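Local coordinates for protein Rab GDP-dissociation inhibitor (Saccharomyces cerevisiae, PDB 2BCG) that regulates GDP/GTP exchange on the Rab GTPase Sec4 by inhibiting GDP release, and extracts GDP-bound Ypt7 from vacuolar membranes, at residues E404-R415 with D429-V437; I21-V32 with L244-Y255. All blocks are in the same frame, centred on the assembly; numbering follows the deposited sequence.

Contact 1. Residues E404-R415 with D429-V437; sequences EDGSKDNIYLSR and DVKDIYFRV
R436 reaches from helix 429-437 to carbonyls of D405, in the turn before strand 411-413, and of L413, the strand's last residue; this edge strand belongs to the parallel, Rossmann-type sheet on which the helix packs antiparallel. Its CB lies 4.0 Å from CE2 of the Y412 ring. With CG anti to the carbonyl carbon (chi1 -73°) and 4.0 Å from D405 O, the chain bends at chi2 and chi3, and CD comes 4.0 Å from D405 CB. NE donates to D405 O at 2.8 Å, in the carbonyl plane and on a lone pair. NH2 continues to L413 O at 3.2 Å, the donor tilted from that carbonyl plane, and adds a weak second bond to D405 O. NH1 forms a salt bridge with D432 and donates to a water shared with L413 O and D429 OD1. An arginine suits this place because one flat group ties turn and strand end to the helix, while D432 probably offsets its charge. Beside it, V437 lays CG2 over one face of the Y412 ring, offset toward the rim, and I433 puts CD1 on CA and CB of S414. The hydroxyl of S414 is bonded to E23, and the guanidinium of R415 pairs with E401. D429 instead meets the backbone: R415 N donates to D429 OD2, on its syn side, at 2.9 Å and a nearly straight 175°.

Contact 2. Residues I21-V32 with L244-Y255; sequences ITECILSGLLSV and LPQGFARLSAIY
F248 holds CG anti to its carbonyl carbon (chi1 -77°), as I25 does its CG1 (chi1 -66°), and from neighbouring helices the two side chains run side by side in the same direction. This sets I25 CG1 over the centre of the F248 ring, 3.6 Å from the centroid, a CH-pi contact. I21 turns the other way, CG1 anti to the backbone N, and its CD1 meets F248 CD2 at 3.7 Å as well as the backbone where L244 joins P245. Without the F248 ring, as with an alanine here, I25 CG1 and I21 CD1 would probably face a gap and lose their aromatic partner. C24, small enough for close approach, sets SG against P245 CB.

Farther along, L251 CD2 lies 3.9 Å from G28 CA; a CB on this glycine would clash with that methyl, which is consistent with the close approach of the helices, 7.5 Å between the segment axes. S252 OG sits between S27 OG at 2.8 Å and S31 OG at 2.9 Å, hydrogen-bonded to both. Serines are compact and polar, so they bond to one another in this buried seam; S27 OG also bonds to Y259. At the end V32 CG2 covers the centre of one face of the Y255 ring.

Another protein chain meets Q246 and R250 on helix 244-254, within a region known to interact with Ypt1. The nearly parallel helices, crossing at 22°, pack beside the parallel sheet, with helix 21-32 following its strand 14-17 as the first helix of a Rossmann-type beta-alpha unit.

From the N terminus, strand 14-17 leads into helix 21-32, and contact 2 then closes a loop of 211 residues by pairing that helix with 244-255. The chain next runs through strand 292-294 and the remaining strands of the mixed sheet before 404-415 begins contact 1, which closes over just 13 residues. The two loops are therefore in series, neither nested nor crossed. In space they adjoin: helix 21-32 also packs against helix 424-438, with L26 CD1 3.7 Å from I433 CG2, and T22 CG2 lies 3.7 Å from S414 CB. Helix 21-32 thus links both contacts, joining the Ypt1-interacting helix to the C-terminal strand and helix.

Contact 1. Residues E404-R415 with D429-V437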
loop_
_atom_site.group_PDB
_atom_site.type_symbol
_atom_site.label_atom_id
_atom_site.label_comp_id
_atom_site.label_asym_id
_atom_site.label_seq_id
_atom_site.Cartn_x
_atom_site.Cartn_y
_atom_site.Cartn_z
ATOM N N GLU A 404 7.644 0.403 -26.077
ATOM C CA GLU A 404 6.420 0.739 -26.823
ATOM C C GLU A 404 5.187 0.720 -25.907
ATOM O O GLU A 404 5.269 0.189 -24.788
ATOM C CB GLU A 404 6.220 -0.214 -28.024
ATOM C CG GLU A 404 7.415 -0.349 -28.985
ATOM C CD GLU A 404 7.741 0.932 -29.760
ATOM O OE1 GLU A 404 6.854 1.813 -29.916
ATOM O OE2 GLU A 404 8.905 1.069 -30.221
ATOM N N ASP A 405 4.068 1.307 -26.358
ATOM C CA ASP A 405 2.911 1.540 -25.485
ATOM C C ASP A 405 2.008 0.318 -25.307
ATOM O O ASP A 405 1.051 0.370 -24.553
ATOM C CB ASP A 405 2.133 2.825 -25.833
ATOM C CG ASP A 405 1.219 2.694 -27.053
ATOM O OD1 ASP A 405 1.140 1.617 -27.698
ATOM O OD2 ASP A 405 0.540 3.703 -27.337
ATOM N N GLY A 406 2.320 -0.766 -26.008
ATOM C CA GLY A 406 1.600 -2.033 -25.879
ATOM C C GLY A 406 0.508 -2.228 -26.915
ATOM O O GLY A 406 -0.065 -3.282 -26.998
ATOM N N SER A 407 0.209 -1.207 -27.711
ATOM C CA SER A 407 -0.892 -1.350 -28.670
ATOM C C SER A 407 -0.578 -2.410 -29.709
ATOM O O SER A 407 -1.490 -3.108 -30.176
ATOM C CB SER A 407 -1.206 -0.014 -29.348
ATOM O OG SER A 407 -0.050 0.546 -29.947
ATOM N N LYS A 408 0.696 -2.508 -30.096
ATOM C CA LYS A 408 1.087 -3.437 -31.157
ATOM C C LYS A 408 1.042 -4.913 -30.771
ATOM O O LYS A 408 0.762 -5.768 -31.613
ATOM C CB LYS A 408 2.476 -3.120 -31.689
ATOM C CG LYS A 408 2.579 -1.844 -32.477
ATOM C CD LYS A 408 3.985 -1.787 -33.079
ATOM C CE LYS A 408 4.283 -0.435 -33.684
ATOM N NZ LYS A 408 5.749 -0.300 -33.888
ATOM N N ASP A 409 1.316 -5.220 -29.491
ATOM C CA ASP A 409 1.559 -6.613 -29.044
ATOM C C ASP A 409 0.595 -6.995 -27.868
ATOM O O ASP A 409 0.606 -8.145 -27.438
ATOM C CB ASP A 409 3.068 -6.841 -28.682
ATOM C CG ASP A 409 3.591 -5.848 -27.661
ATOM O OD1 ASP A 409 4.839 -5.808 -27.387
ATOM O OD2 ASP A 409 2.749 -5.095 -27.149
ATOM N N ASN A 410 -0.265 -6.064 -27.416
ATOM C CA ASN A 410 -1.119 -6.219 -26.208
ATOM C C ASN A 410 -0.303 -6.571 -24.965
ATOM O O ASN A 410 -0.779 -7.313 -24.111
ATOM C CB ASN A 410 -2.296 -7.184 -26.437
ATOM C CG ASN A 410 -3.348 -6.620 -27.408
ATOM O OD1 ASN A 410 -3.625 -5.407 -27.451
ATOM N ND2 ASN A 410 -3.956 -7.524 -28.190
ATOM N N ILE A 411 0.916 -6.040 -24.895
ATOM C CA ILE A 411 1.789 -6.198 -23.728
ATOM C C ILE A 411 2.029 -4.813 -23.145
ATOM O O ILE A 411 2.878 -4.015 -23.635
ATOM C CB ILE A 411 3.092 -6.912 -24.087
ATOM C CG1 ILE A 411 2.784 -8.323 -24.621
ATOM C CG2 ILE A 411 4.026 -6.985 -22.885
ATOM C CD1 ILE A 411 3.968 -9.018 -25.257
ATOM N N TYR A 412 1.252 -4.546 -22.094
ATOM C CA TYR A 412 1.140 -3.213 -21.519
ATOM C C TYR A 412 2.008 -3.193 -20.256
ATOM O O TYR A 412 1.707 -3.850 -19.265
ATOM C CB TYR A 412 -0.317 -2.898 -21.184
ATOM C CG TYR A 412 -1.185 -2.838 -22.435
ATOM C CD1 TYR A 412 -1.934 -3.971 -22.861
ATOM C CD2 TYR A 412 -1.193 -1.710 -23.225
ATOM C CE1 TYR A 412 -2.717 -3.923 -24.052
ATOM C CE2 TYR A 412 -1.976 -1.649 -24.420
ATOM C CZ TYR A 412 -2.724 -2.750 -24.813
ATOM O OH TYR A 412 -3.496 -2.694 -25.953
ATOM N N LEU A 413 3.112 -2.466 -20.341
ATOM C CA LEU A 413 4.125 -2.498 -19.279
ATOM C C LEU A 413 4.153 -1.237 -18.476
ATOM O O LEU A 413 3.983 -0.106 -18.987
ATOM C CB LEU A 413 5.501 -2.750 -19.886
ATOM C CG LEU A 413 5.572 -4.079 -20.663
ATOM C CD1 LEU A 413 6.851 -4.245 -21.466
ATOM C CD2 LEU A 413 5.300 -5.301 -19.776
ATOM N N SER A 414 4.407 -1.422 -17.179
ATOM C CA SER A 414 4.576 -0.268 -16.303
ATOM C C SER A 414 6.024 0.227 -16.290
ATOM O O SER A 414 6.959 -0.505 -16.682
ATOM C CB SER A 414 4.136 -0.647 -14.867
ATOM O OG SER A 414 4.900 -1.771 -14.417
ATOM N N ARG A 415 6.210 1.440 -15.771
ATOM C CA ARG A 415 7.531 2.000 -15.545
ATOM C C ARG A 415 8.099 1.585 -14.165
ATOM O O ARG A 415 7.357 1.444 -13.184
ATOM C CB ARG A 415 7.453 3.528 -15.614
ATOM C CG ARG A 415 6.927 4.121 -16.964
ATOM C CD ARG A 415 6.721 5.624 -16.820
ATOM N NE ARG A 415 8.042 6.239 -16.699
ATOM C CZ ARG A 415 8.816 6.589 -17.721
ATOM N NH1 ARG A 415 8.385 6.446 -18.982
ATOM N NH2 ARG A 415 10.020 7.108 -17.482
ATOM N N ASP A 429 1.192 6.886 -14.395
ATOM C CA ASP A 429 1.465 5.658 -15.150
ATOM C C ASP A 429 0.208 4.775 -15.174
ATOM O O ASP A 429 -0.195 4.282 -16.232
ATOM C CB ASP A 429 2.642 4.896 -14.533
ATOM C CG ASP A 429 3.241 3.864 -15.471
ATOM O OD1 ASP A 429 3.108 4.028 -16.726
ATOM O OD2 ASP A 429 3.869 2.909 -14.964
ATOM N N VAL A 430 -0.437 4.571 -14.027
ATOM C CA VAL A 430 -1.719 3.842 -14.021
ATOM C C VAL A 430 -2.720 4.417 -15.042
ATOM O O VAL A 430 -3.311 3.685 -15.820
ATOM C CB VAL A 430 -2.347 3.899 -12.617
ATOM C CG1 VAL A 430 -3.834 3.446 -12.613
ATOM C CG2 VAL A 430 -1.505 3.042 -11.647
ATOM N N LYS A 431 -2.918 5.734 -15.013
ATOM C CA LYS A 431 -3.938 6.364 -15.884
ATOM C C LYS A 431 -3.553 6.186 -17.342
ATOM O O LYS A 431 -4.414 5.885 -18.203
ATOM C CB LYS A 431 -4.079 7.861 -15.580
ATOM C CG LYS A 431 -4.897 8.156 -14.314
ATOM C CD LYS A 431 -5.093 9.674 -13.998
ATOM C CE LYS A 431 -3.858 10.323 -13.376
ATOM N NZ LYS A 431 -4.064 11.749 -12.910
ATOM N N ASP A 432 -2.262 6.337 -17.634
ATOM C CA ASP A 432 -1.788 6.195 -19.000
ATOM C C ASP A 432 -1.986 4.751 -19.482
ATOM O O ASP A 432 -2.493 4.526 -20.594
ATOM C CB ASP A 432 -0.313 6.616 -19.085
ATOM C CG ASP A 432 0.231 6.506 -20.480
ATOM O OD1 ASP A 432 1.316 5.892 -20.664
ATOM O OD2 ASP A 432 -0.453 7.010 -21.429
ATOM N N ILE A 433 -1.636 3.777 -18.640
ATOM C CA ILE A 433 -1.754 2.350 -19.008
ATOM C C ILE A 433 -3.234 2.011 -19.196
ATOM O O ILE A 433 -3.594 1.294 -20.142
ATOM C CB ILE A 433 -1.123 1.401 -17.932
ATOM C CG1 ILE A 433 0.400 1.575 -17.853
ATOM C CG2 ILE A 433 -1.433 -0.093 -18.275
ATOM C CD1 ILE A 433 1.003 1.007 -16.541
ATOM N N TYR A 434 -4.098 2.556 -18.342
ATOM C CA TYR A 434 -5.516 2.257 -18.427
ATOM C C TYR A 434 -6.081 2.777 -19.757
ATOM O O TYR A 434 -6.838 2.055 -20.429
ATOM C CB TYR A 434 -6.261 2.885 -17.269
ATOM C CG TYR A 434 -7.724 2.552 -17.227
ATOM C CD1 TYR A 434 -8.647 3.285 -17.971
ATOM C CD2 TYR A 434 -8.189 1.489 -16.453
ATOM C CE1 TYR A 434 -9.991 2.995 -17.923
ATOM C CE2 TYR A 434 -9.536 1.181 -16.397
ATOM C CZ TYR A 434 -10.433 1.935 -17.140
ATOM O OH TYR A 434 -11.760 1.608 -17.080
ATOM N N PHE A 435 -5.723 4.014 -20.116
ATOM C CA PHE A 435 -6.113 4.614 -21.417
ATOM C C PHE A 435 -5.601 3.761 -22.583
ATOM O O PHE A 435 -6.348 3.480 -23.544
ATOM C CB PHE A 435 -5.597 6.060 -21.509
ATOM C CG PHE A 435 -5.922 6.737 -22.813
ATOM C CD1 PHE A 435 -4.912 7.031 -23.723
ATOM C CD2 PHE A 435 -7.233 7.057 -23.135
ATOM C CE1 PHE A 435 -5.222 7.665 -24.963
ATOM C CE2 PHE A 435 -7.557 7.682 -24.356
ATOM C CZ PHE A 435 -6.550 7.973 -25.267
ATOM N N ARG A 436 -4.345 3.330 -22.510
ATOM C CA ARG A 436 -3.755 2.427 -23.515
ATOM C C ARG A 436 -4.524 1.104 -23.636
ATOM O O ARG A 436 -4.809 0.617 -24.759
ATOM C CB ARG A 436 -2.268 2.160 -23.231
ATOM C CG ARG A 436 -1.359 3.352 -23.553
ATOM C CD ARG A 436 -0.139 3.452 -22.633
ATOM N NE ARG A 436 0.660 2.241 -22.554
ATOM C CZ ARG A 436 1.576 2.052 -21.592
ATOM N NH1 ARG A 436 1.760 3.009 -20.677
ATOM N NH2 ARG A 436 2.293 0.926 -21.533
ATOM N N VAL A 437 -4.891 0.535 -22.491
ATOM C CA VAL A 437 -5.608 -0.751 -22.467
ATOM C C VAL A 437 -7.065 -0.618 -22.954
ATOM O O VAL A 437 -7.539 -1.446 -23.757
ATOM C CB VAL A 437 -5.528 -1.378 -21.046
ATOM C CG1 VAL A 437 -6.490 -2.575 -20.903
ATOM C CG2 VAL A 437 -4.122 -1.811 -20.746
HETATM O O HOH W 1 3.747 -1.377 -22.988
HETATM O O HOH W 2 -6.415 -3.344 -25.210
HETATM O O HOH W 3 -3.896 0.106 -27.037
HETATM O O HOH W 4 3.945 2.582 -18.749
HETATM O O HOH W 5 4.768 2.424 -12.421
#

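Contact 2. Residues I21-V32 with L244-Y255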
loop_
_atom_site.group_PDB
_atom_site.type_symbol
_atom_site.label_atom_id
_atom_site.label_comp_id
_atom_site.label_asym_id
_atom_site.label_seq_id
_atom_site.Cartn_x
_atom_site.Cartn_y
_atom_site.Cartn_z
ATOM N N ILE A 21 2.424 -2.052 -6.907
ATOM C CA ILE A 21 1.232 -1.212 -6.783
ATOM C C ILE A 21 0.597 -0.785 -8.149
ATOM O O ILE A 21 -0.620 -0.744 -8.271
ATOM C CB ILE A 21 1.539 0.022 -5.890
ATOM C CG1 ILE A 21 0.289 0.864 -5.617
ATOM C CG2 ILE A 21 2.683 0.871 -6.452
ATOM C CD1 ILE A 21 -0.860 0.114 -5.051
ATOM N N THR A 22 1.396 -0.430 -9.146
ATOM C CA THR A 22 0.799 -0.040 -10.432
ATOM C C THR A 22 -0.095 -1.159 -10.958
ATOM O O THR A 22 -1.247 -0.904 -11.349
ATOM C CB THR A 22 1.888 0.289 -11.435
ATOM O OG1 THR A 22 2.690 1.343 -10.919
ATOM C CG2 THR A 22 1.298 0.662 -12.802
ATOM N N GLU A 23 0.410 -2.391 -10.904
ATOM C CA GLU A 23 -0.332 -3.555 -11.426
ATOM C C GLU A 23 -1.545 -3.858 -10.563
ATOM O O GLU A 23 -2.613 -4.220 -11.069
ATOM C CB GLU A 23 0.543 -4.804 -11.487
ATOM C CG GLU A 23 1.456 -4.865 -12.691
ATOM C CD GLU A 23 2.590 -3.855 -12.665
ATOM O OE1 GLU A 23 3.029 -3.432 -13.769
ATOM O OE2 GLU A 23 3.114 -3.556 -11.565
ATOM N N CYS A 24 -1.372 -3.783 -9.238
ATOM C CA CYS A 24 -2.496 -4.078 -8.356
ATOM C C CYS A 24 -3.619 -3.025 -8.549
ATOM O O CYS A 24 -4.779 -3.396 -8.559
ATOM C CB CYS A 24 -2.066 -4.156 -6.894
ATOM S SG CYS A 24 -0.997 -5.564 -6.557
ATOM N N ILE A 25 -3.282 -1.749 -8.761
ATOM C CA ILE A 25 -4.345 -0.759 -9.014
ATOM C C ILE A 25 -5.090 -1.088 -10.290
ATOM O O ILE A 25 -6.332 -1.059 -10.330
ATOM C CB ILE A 25 -3.811 0.691 -9.058
ATOM C CG1 ILE A 25 -3.301 1.053 -7.654
ATOM C CG2 ILE A 25 -4.954 1.675 -9.434
ATOM C CD1 ILE A 25 -2.600 2.439 -7.574
ATOM N N LEU A 26 -4.318 -1.382 -11.335
ATOM C CA LEU A 26 -4.940 -1.713 -12.630
ATOM C C LEU A 26 -5.810 -2.956 -12.494
ATOM O O LEU A 26 -6.945 -2.974 -13.003
ATOM C CB LEU A 26 -3.874 -1.859 -13.704
ATOM C CG LEU A 26 -3.263 -0.512 -14.071
ATOM C CD1 LEU A 26 -1.901 -0.739 -14.690
ATOM C CD2 LEU A 26 -4.241 0.213 -15.007
ATOM N N SER A 27 -5.295 -3.997 -11.831
ATOM C CA SER A 27 -6.063 -5.230 -11.629
ATOM C C SER A 27 -7.386 -4.905 -10.909
ATOM O O SER A 27 -8.477 -5.365 -11.318
ATOM C CB SER A 27 -5.221 -6.231 -10.842
ATOM O OG SER A 27 -5.978 -7.406 -10.559
ATOM N N GLY A 28 -7.315 -4.095 -9.851
ATOM C CA GLY A 28 -8.551 -3.693 -9.145
ATOM C C GLY A 28 -9.532 -2.920 -10.012
ATOM O O GLY A 28 -10.717 -3.230 -10.029
ATOM N N LEU A 29 -9.034 -1.922 -10.748
ATOM C CA LEU A 29 -9.914 -1.100 -11.593
ATOM C C LEU A 29 -10.570 -1.923 -12.678
ATOM O O LEU A 29 -11.771 -1.748 -12.972
ATOM C CB LEU A 29 -9.137 0.071 -12.224
ATOM C CG LEU A 29 -8.649 1.117 -11.218
ATOM C CD1 LEU A 29 -7.792 2.105 -11.937
ATOM C CD2 LEU A 29 -9.823 1.795 -10.470
ATOM N N LEU A 30 -9.802 -2.819 -13.288
ATOM C CA LEU A 30 -10.358 -3.638 -14.364
ATOM C C LEU A 30 -11.360 -4.675 -13.835
ATOM O O LEU A 30 -12.371 -4.909 -14.475
ATOM C CB LEU A 30 -9.237 -4.296 -15.137
ATOM C CG LEU A 30 -8.392 -3.286 -15.946
ATOM C CD1 LEU A 30 -7.103 -3.937 -16.408
ATOM C CD2 LEU A 30 -9.191 -2.755 -17.190
ATOM N N SER A 31 -11.106 -5.270 -12.662
ATOM C CA SER A 31 -12.068 -6.152 -12.027
ATOM C C SER A 31 -13.356 -5.363 -11.734
ATOM O O SER A 31 -14.477 -5.854 -12.010
ATOM C CB SER A 31 -11.489 -6.793 -10.762
ATOM O OG SER A 31 -10.539 -7.791 -11.115
ATOM N N VAL A 32 -13.201 -4.151 -11.197
ATOM C CA VAL A 32 -14.374 -3.285 -10.946
ATOM C C VAL A 32 -15.165 -3.005 -12.236
ATOM O O VAL A 32 -16.409 -2.954 -12.192
ATOM C CB VAL A 32 -13.967 -1.965 -10.239
ATOM C CG1 VAL A 32 -15.139 -0.955 -10.237
ATOM C CG2 VAL A 32 -13.557 -2.268 -8.817
ATOM N N LEU A 244 -0.515 -1.008 0.374
ATOM C CA LEU A 244 -1.238 -0.469 -0.787
ATOM C C LEU A 244 -1.491 -1.556 -1.856
ATOM O O LEU A 244 -2.652 -1.776 -2.230
ATOM C CB LEU A 244 -0.503 0.768 -1.357
ATOM C CG LEU A 244 -0.519 1.968 -0.397
ATOM C CD1 LEU A 244 0.578 2.972 -0.841
ATOM C CD2 LEU A 244 -1.910 2.642 -0.344
ATOM N N PRO A 245 -0.438 -2.230 -2.377
ATOM C CA PRO A 245 -0.744 -3.273 -3.386
ATOM C C PRO A 245 -1.645 -4.354 -2.808
ATOM O O PRO A 245 -2.526 -4.851 -3.500
ATOM C CB PRO A 245 0.640 -3.836 -3.785
ATOM C CG PRO A 245 1.569 -3.408 -2.648
ATOM C CD PRO A 245 1.024 -2.098 -2.143
ATOM N N GLN A 246 -1.448 -4.705 -1.549
ATOM C CA GLN A 246 -2.278 -5.751 -0.924
ATOM C C GLN A 246 -3.748 -5.315 -0.914
ATOM O O GLN A 246 -4.652 -6.125 -1.134
ATOM C CB GLN A 246 -1.793 -6.068 0.489
ATOM C CG GLN A 246 -0.459 -6.834 0.451
ATOM C CD GLN A 246 0.022 -7.187 1.839
ATOM O OE1 GLN A 246 -0.591 -7.975 2.547
ATOM N NE2 GLN A 246 1.112 -6.577 2.244
ATOM N N GLY A 247 -3.967 -4.023 -0.693
ATOM C CA GLY A 247 -5.336 -3.523 -0.652
ATOM C C GLY A 247 -6.003 -3.529 -2.010
ATOM O O GLY A 247 -7.204 -3.866 -2.143
ATOM N N PHE A 248 -5.262 -3.106 -3.033
ATOM C CA PHE A 248 -5.829 -3.129 -4.386
ATOM C C PHE A 248 -6.014 -4.572 -4.878
ATOM O O PHE A 248 -6.954 -4.845 -5.650
ATOM C CB PHE A 248 -5.020 -2.258 -5.342
ATOM C CG PHE A 248 -5.309 -0.792 -5.153
ATOM C CD1 PHE A 248 -6.483 -0.220 -5.697
ATOM C CD2 PHE A 248 -4.469 0.001 -4.360
ATOM C CE1 PHE A 248 -6.778 1.136 -5.494
ATOM C CE2 PHE A 248 -4.782 1.362 -4.124
ATOM C CZ PHE A 248 -5.922 1.935 -4.720
ATOM N N ALA A 249 -5.133 -5.483 -4.459
ATOM C CA ALA A 249 -5.303 -6.922 -4.794
ATOM C C ALA A 249 -6.591 -7.454 -4.158
ATOM O O ALA A 249 -7.335 -8.220 -4.787
ATOM C CB ALA A 249 -4.100 -7.738 -4.316
ATOM N N ARG A 250 -6.850 -7.052 -2.912
ATOM C CA ARG A 250 -8.111 -7.452 -2.277
ATOM C C ARG A 250 -9.326 -6.889 -3.084
ATOM O O ARG A 250 -10.297 -7.630 -3.351
ATOM C CB ARG A 250 -8.152 -7.022 -0.823
ATOM C CG ARG A 250 -9.473 -7.421 -0.187
ATOM C CD ARG A 250 -9.493 -7.091 1.270
ATOM N NE ARG A 250 -10.809 -7.436 1.800
ATOM C CZ ARG A 250 -11.150 -8.672 2.196
ATOM N NH1 ARG A 250 -10.259 -9.693 2.181
ATOM N NH2 ARG A 250 -12.397 -8.880 2.613
ATOM N N LEU A 251 -9.249 -5.605 -3.505
ATOM C CA LEU A 251 -10.338 -5.010 -4.337
ATOM C C LEU A 251 -10.559 -5.867 -5.595
ATOM O O LEU A 251 -11.698 -6.234 -5.944
ATOM C CB LEU A 251 -9.968 -3.580 -4.740
ATOM C CG LEU A 251 -10.983 -2.895 -5.657
ATOM C CD1 LEU A 251 -12.266 -2.496 -4.919
ATOM C CD2 LEU A 251 -10.306 -1.681 -6.293
ATOM N N SER A 252 -9.467 -6.214 -6.268
ATOM C CA SER A 252 -9.587 -7.055 -7.453
ATOM C C SER A 252 -10.245 -8.407 -7.106
ATOM O O SER A 252 -11.157 -8.848 -7.814
ATOM C CB SER A 252 -8.213 -7.315 -8.068
ATOM O OG SER A 252 -8.372 -8.036 -9.268
ATOM N N ALA A 253 -9.783 -9.043 -6.035
ATOM C CA ALA A 253 -10.337 -10.375 -5.643
ATOM C C ALA A 253 -11.836 -10.277 -5.353
ATOM O O ALA A 253 -12.620 -11.138 -5.747
ATOM C CB ALA A 253 -9.580 -10.905 -4.427
ATOM N N ILE A 254 -12.245 -9.203 -4.688
ATOM C CA ILE A 254 -13.663 -9.024 -4.379
ATOM C C ILE A 254 -14.482 -8.986 -5.661
ATOM O O ILE A 254 -15.593 -9.535 -5.730
ATOM C CB ILE A 254 -13.874 -7.725 -3.549
ATOM C CG1 ILE A 254 -13.367 -7.945 -2.126
ATOM C CG2 ILE A 254 -15.341 -7.303 -3.539
ATOM C CD1 ILE A 254 -13.132 -6.697 -1.361
ATOM N N TYR A 255 -13.947 -8.304 -6.664
ATOM C CA TYR A 255 -14.665 -8.130 -7.917
ATOM C C TYR A 255 -14.375 -9.208 -8.936
ATOM O O TYR A 255 -14.686 -9.042 -10.115
ATOM C CB TYR A 255 -14.428 -6.729 -8.503
ATOM C CG TYR A 255 -15.242 -5.688 -7.790
ATOM C CD1 TYR A 255 -16.492 -5.293 -8.294
ATOM C CD2 TYR A 255 -14.791 -5.116 -6.604
ATOM C CE1 TYR A 255 -17.241 -4.316 -7.646
ATOM C CE2 TYR A 255 -15.539 -4.140 -5.938
ATOM C CZ TYR A 255 -16.775 -3.755 -6.455
ATOM O OH TYR A 255 -17.518 -2.764 -5.796
#